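Local atomic coordinates of CRISPR system Cmr subunit Cmr1-1 (PDB entry 4W8Z), a protein that caps one end of the RNA-guided type III-B Cmr ribonucleoprotein complex, together with Cmr6, in CRISPR antiviral defence, and binds RNA. Residues Asn245-Glu250 / Trp327-Arg332. Sequence-based numbering, arbitrary orientation.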
loop_
_atom_site.group_PDB
_atom_site.type_symbol
_atom_site.label_atom_id
_atom_site.label_comp_id
_atom_site.label_asym_id
_atom_site.label_seq_id
_atom_site.Cartn_x
_atom_site.Cartn_y
_atom_site.Cartn_z
ATOM N N ASN A 245 -7.290 13.009 -6.863
ATOM C CA ASN A 245 -8.708 13.231 -6.650
ATOM C C ASN A 245 -9.422 13.648 -7.930
ATOM O O ASN A 245 -10.536 13.198 -8.198
ATOM C CB ASN A 245 -8.915 14.277 -5.559
ATOM C CG ASN A 245 -10.357 14.370 -5.113
ATOM O OD1 ASN A 245 -10.887 13.447 -4.499
ATOM N ND2 ASN A 245 -10.998 15.490 -5.410
ATOM N N ASN A 246 -8.786 14.509 -8.715
ATOM C CA ASN A 246 -9.352 14.913 -9.996
ATOM C C ASN A 246 -9.444 13.726 -10.942
ATOM O O ASN A 246 -10.466 13.517 -11.593
ATOM C CB ASN A 246 -8.528 16.029 -10.634
ATOM C CG ASN A 246 -8.678 17.354 -9.908
ATOM O OD1 ASN A 246 -9.608 17.544 -9.118
ATOM N ND2 ASN A 246 -7.765 18.283 -10.178
ATOM N N SER A 247 -8.371 12.944 -11.000
ATOM C CA SER A 247 -8.330 11.748 -11.829
ATOM C C SER A 247 -9.402 10.749 -11.413
ATOM O O SER A 247 -10.106 10.192 -12.259
ATOM C CB SER A 247 -6.954 11.089 -11.753
ATOM O OG SER A 247 -5.953 11.937 -12.283
ATOM N N TYR A 248 -9.526 10.532 -10.106
ATOM C CA TYR A 248 -10.469 9.550 -9.586
ATOM C C TYR A 248 -11.919 9.991 -9.776
ATOM O O TYR A 248 -12.814 9.158 -9.908
ATOM C CB TYR A 248 -10.202 9.270 -8.105
ATOM C CG TYR A 248 -11.257 8.398 -7.469
ATOM C CD1 TYR A 248 -11.290 7.029 -7.705
ATOM C CD2 TYR A 248 -12.237 8.947 -6.652
ATOM C CE1 TYR A 248 -12.263 6.228 -7.136
ATOM C CE2 TYR A 248 -13.213 8.156 -6.080
ATOM C CZ TYR A 248 -13.222 6.798 -6.322
ATOM O OH TYR A 248 -14.202 6.016 -5.745
ATOM N N LYS A 249 -12.152 11.299 -9.788
ATOM C CA LYS A 249 -13.501 11.817 -9.977
ATOM C C LYS A 249 -14.003 11.485 -11.378
ATOM O O LYS A 249 -15.158 11.106 -11.561
ATOM C CB LYS A 249 -13.536 13.326 -9.741
ATOM C CG LYS A 249 -14.919 13.947 -9.832
ATOM C CD LYS A 249 -14.826 15.464 -9.875
ATOM C CE LYS A 249 -16.184 16.108 -10.108
ATOM N NZ LYS A 249 -16.068 17.574 -10.389
ATOM N N GLU A 250 -13.119 11.621 -12.363
ATOM C CA GLU A 250 -13.470 11.335 -13.748
ATOM C C GLU A 250 -13.543 9.834 -13.987
ATOM O O GLU A 250 -14.409 9.353 -14.722
ATOM C CB GLU A 250 -12.463 11.982 -14.703
ATOM C CG GLU A 250 -12.695 11.682 -16.185
ATOM C CD GLU A 250 -14.020 12.222 -16.730
ATOM O OE1 GLU A 250 -14.740 12.951 -16.009
ATOM O OE2 GLU A 250 -14.340 11.913 -17.900
ATOM N N TRP A 327 -4.677 5.453 -16.940
ATOM C CA TRP A 327 -4.878 6.396 -18.039
ATOM C C TRP A 327 -5.213 7.784 -17.504
ATOM O O TRP A 327 -4.763 8.793 -18.040
ATOM C CB TRP A 327 -5.992 5.932 -18.982
ATOM C CG TRP A 327 -6.528 7.058 -19.826
ATOM C CD1 TRP A 327 -7.629 7.828 -19.571
ATOM C CD2 TRP A 327 -5.964 7.562 -21.045
ATOM N NE1 TRP A 327 -7.788 8.773 -20.560
ATOM C CE2 TRP A 327 -6.780 8.631 -21.474
ATOM C CE3 TRP A 327 -4.852 7.209 -21.815
ATOM C CZ2 TRP A 327 -6.518 9.347 -22.639
ATOM C CZ3 TRP A 327 -4.594 7.924 -22.971
ATOM C CH2 TRP A 327 -5.426 8.980 -23.373
ATOM N N PHE A 328 -6.001 7.830 -16.435
ATOM C CA PHE A 328 -6.506 9.093 -15.921
ATOM C C PHE A 328 -5.439 9.855 -15.139
ATOM O O PHE A 328 -5.662 10.983 -14.700
ATOM C CB PHE A 328 -7.748 8.842 -15.065
ATOM C CG PHE A 328 -8.879 8.215 -15.830
ATOM C CD1 PHE A 328 -9.008 6.836 -15.894
ATOM C CD2 PHE A 328 -9.795 9.004 -16.511
ATOM C CE1 PHE A 328 -10.037 6.254 -16.612
ATOM C CE2 PHE A 328 -10.826 8.427 -17.229
ATOM C CZ PHE A 328 -10.947 7.048 -17.278
ATOM N N ILE A 329 -4.278 9.231 -14.980
ATOM C CA ILE A 329 -3.093 9.914 -14.477
ATOM C C ILE A 329 -2.130 10.204 -15.622
ATOM O O ILE A 329 -1.717 11.342 -15.829
ATOM C CB ILE A 329 -2.344 9.081 -13.413
ATOM C CG1 ILE A 329 -3.202 8.873 -12.164
ATOM C CG2 ILE A 329 -1.027 9.755 -13.041
ATOM C CD1 ILE A 329 -3.275 10.089 -11.264
ATOM N N SER A 330 -1.791 9.156 -16.369
ATOM C CA SER A 330 -0.715 9.203 -17.355
ATOM C C SER A 330 -1.062 9.997 -18.609
ATOM O O SER A 330 -0.172 10.371 -19.370
ATOM C CB SER A 330 -0.313 7.782 -17.755
ATOM O OG SER A 330 -1.329 7.166 -18.524
ATOM N N SER A 331 -2.347 10.243 -18.838
ATOM C CA SER A 331 -2.752 11.051 -19.980
ATOM C C SER A 331 -2.622 12.530 -19.642
ATOM O O SER A 331 -2.624 13.383 -20.531
ATOM C CB SER A 331 -4.187 10.738 -20.401
ATOM O OG SER A 331 -5.123 11.326 -19.512
ATOM N N ARG A 332 -2.507 12.830 -18.352
ATOM C CA ARG A 332 -2.504 14.216 -17.899
ATOM C C ARG A 332 -1.124 14.721 -17.468
ATOM O O ARG A 332 -0.900 15.930 -17.430
ATOM C CB ARG A 332 -3.508 14.394 -16.757
ATOM C CG ARG A 332 -4.961 14.354 -17.211
ATOM C CD ARG A 332 -5.931 14.681 -16.077
ATOM N NE ARG A 332 -5.744 16.030 -15.542
ATOM C CZ ARG A 332 -5.276 16.295 -14.325
ATOM N NH1 ARG A 332 -4.948 15.304 -13.507
ATOM N NH2 ARG A 332 -5.143 17.554 -13.925
#
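The F328 ring meets E250 across the contact: E250 CG lies 3.9 Å from F328 CE2, in an oblique approach shared by S247 O, and the carboxylate plane is turned 57° from that of the ring. One face of the ring is covered within its own segment by W327, whose CD1 sits 3.8 Å above the plane, over the centre; the W327 indole in turn has S331 CB over the centre of one face. The E250 chain bends at chi2 after leaving with CG anti to the backbone N, and it crosses F328 at about a right angle. CG is the atom that touches the ring, while OE2 forms salt bridges with R253 and R254 of the same helix. S247 OG lies obliquely beside the R332 guanidinium without bonding to it, and R332 NH1 hydrogen-bonds to Q243. In the Cmr1-like C-terminal region, which belongs to the RAMP clan, this packing sets the short helix 327-330, shortly before strand 335-337, against the long helix 237-264. The closest CA pair is S247 and F328, and S247 CB lies 4.1 Å from F328 CB. S247 OG donates to F328 O at 2.6 Å; the C=O...OG angle is 133°, and the hydroxyl reaches the oxygen from above the carbonyl plane, 43° out of it. Q243 O, one turn earlier, also hydrogen-bonds to S247 OG, so the single hydroxyl hydrogen must serve both carbonyls. I329 CD1 packs beside the hydroxyl, 3.4 Å from S247 OG.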